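PDB 2ARK: flavodoxin from Aquifex aeolicus, which binds FMN and probably serves as a low-potential electron donor to a number of redox enzymes. Local coordinates for residues S110-T113 with M114-N117. Residues are numbered along the deposited sequence; the frame is centred on the assembly and turned at random.
Sequences SILT and MLMN
L115 lies alongside I111, one helical turn on and pointing the same way, its CD1 3.6 Å from I111 CG2. With chi1 at -69°, I111 turns CG2 away from its own N and toward the turn that follows. L112 meets the same L115 methyl more loosely, CD2 to CD1 4.3 Å. Along the backbone, L115 N gives I111 O a nearly straight hydrogen bond (2.9 Å, 163° at the hydrogen), and M116 N reaches L112 O at 2.8 Å. The bond from M114 N to S110 O is longer, at 3.2 Å; that from N117 N to T113 O is weak. This is the helix of a beta-alpha-beta crossover in the flavodoxin fold, between strands 90-97 and 121-128; I111, L112 and L115 lie against A91, A93 and V122 of the sheet. With L115 cut back to an alanine, a gap is likely to open towards A91, V122 and F75, and I111 CG2 would probably lose its closest side-chain contact in this stretch. The selenomethionine M114 bends at chi3 (56°), bringing CE to 4.3 Å from I111 CG2, while its side chain also packs on M71 and F75 of helix 69-78. M116, likewise selenomethionine, folds back until CE is 3.7 Å from T113 CA, and it also packs on L112 of another copy of the protein in the assembly.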
loop_
_atom_site.group_PDB
_atom_site.type_symbol
_atom_site.label_atom_id
_atom_site.label_comp_id
_atom_site.label_asym_id
_atom_site.label_seq_id
_atom_site.Cartn_x
_atom_site.Cartn_y
_atom_site.Cartn_z
ATOM N N SER A 110 1.812 0.605 6.538
ATOM C CA SER A 110 1.697 -0.762 7.102
ATOM C C SER A 110 1.214 -0.777 8.561
ATOM O O SER A 110 0.492 -1.696 8.972
ATOM C CB SER A 110 2.999 -1.577 6.955
ATOM O OG SER A 110 3.966 -1.207 7.932
ATOM N N ILE A 111 1.591 0.238 9.330
ATOM C CA ILE A 111 1.022 0.453 10.660
ATOM C C ILE A 111 -0.504 0.701 10.523
ATOM O O ILE A 111 -1.311 -0.005 11.153
ATOM C CB ILE A 111 1.726 1.629 11.426
ATOM C CG1 ILE A 111 3.157 1.259 11.823
ATOM C CG2 ILE A 111 0.916 2.037 12.673
ATOM C CD1 ILE A 111 4.049 2.435 12.240
ATOM N N LEU A 112 -0.885 1.671 9.679
ATOM C CA LEU A 112 -2.282 1.980 9.422
ATOM C C LEU A 112 -3.111 0.761 8.972
ATOM O O LEU A 112 -4.269 0.615 9.360
ATOM C CB LEU A 112 -2.418 3.142 8.420
ATOM C CG LEU A 112 -1.916 4.502 8.940
ATOM C CD1 LEU A 112 -1.816 5.550 7.801
ATOM C CD2 LEU A 112 -2.716 5.044 10.117
ATOM N N THR A 113 -2.522 -0.121 8.176
ATOM C CA THR A 113 -3.255 -1.276 7.708
ATOM C C THR A 113 -3.491 -2.285 8.803
ATOM O O THR A 113 -4.519 -2.945 8.849
ATOM C CB THR A 113 -2.717 -1.861 6.345
ATOM O OG1 THR A 113 -2.424 -3.266 6.454
ATOM C CG2 THR A 113 -1.542 -1.123 5.882
HETATM N N MSE A 114 -2.545 -2.358 9.710
HETATM C CA MSE A 114 -2.644 -3.190 10.874
HETATM C C MSE A 114 -3.738 -2.642 11.809
HETATM O O MSE A 114 -4.581 -3.390 12.301
HETATM C CB MSE A 114 -1.277 -3.177 11.536
HETATM C CG MSE A 114 -1.044 -4.225 12.538
HETATM SE SE MSE A 114 0.754 -4.035 13.346
HETATM C CE MSE A 114 0.732 -2.078 14.066
ATOM N N LEU A 115 -3.730 -1.335 12.018
ATOM C CA LEU A 115 -4.715 -0.671 12.831
ATOM C C LEU A 115 -6.104 -0.793 12.238
ATOM O O LEU A 115 -7.074 -1.013 12.980
ATOM C CB LEU A 115 -4.358 0.809 13.048
ATOM C CG LEU A 115 -3.063 1.043 13.826
ATOM C CD1 LEU A 115 -2.528 2.453 13.553
ATOM C CD2 LEU A 115 -3.194 0.800 15.313
HETATM N N MSE A 116 -6.219 -0.662 10.915
HETATM C CA MSE A 116 -7.521 -0.783 10.276
HETATM C C MSE A 116 -8.099 -2.149 10.445
HETATM O O MSE A 116 -9.323 -2.319 10.527
HETATM C CB MSE A 116 -7.465 -0.429 8.808
HETATM C CG MSE A 116 -7.476 1.050 8.625
HETATM SE SE MSE A 116 -7.608 1.569 6.734
HETATM C CE MSE A 116 -5.726 0.963 6.103
ATOM N N ASN A 117 -7.214 -3.128 10.522
ATOM C CA ASN A 117 -7.653 -4.498 10.622
ATOM C C ASN A 117 -8.433 -4.721 11.911
ATOM O O ASN A 117 -9.325 -5.556 11.954
ATOM C CB ASN A 117 -6.449 -5.428 10.537
ATOM C CG ASN A 117 -6.821 -6.815 10.138
ATOM O OD1 ASN A 117 -7.176 -7.635 10.984
ATOM N ND2 ASN A 117 -6.711 -7.110 8.839
#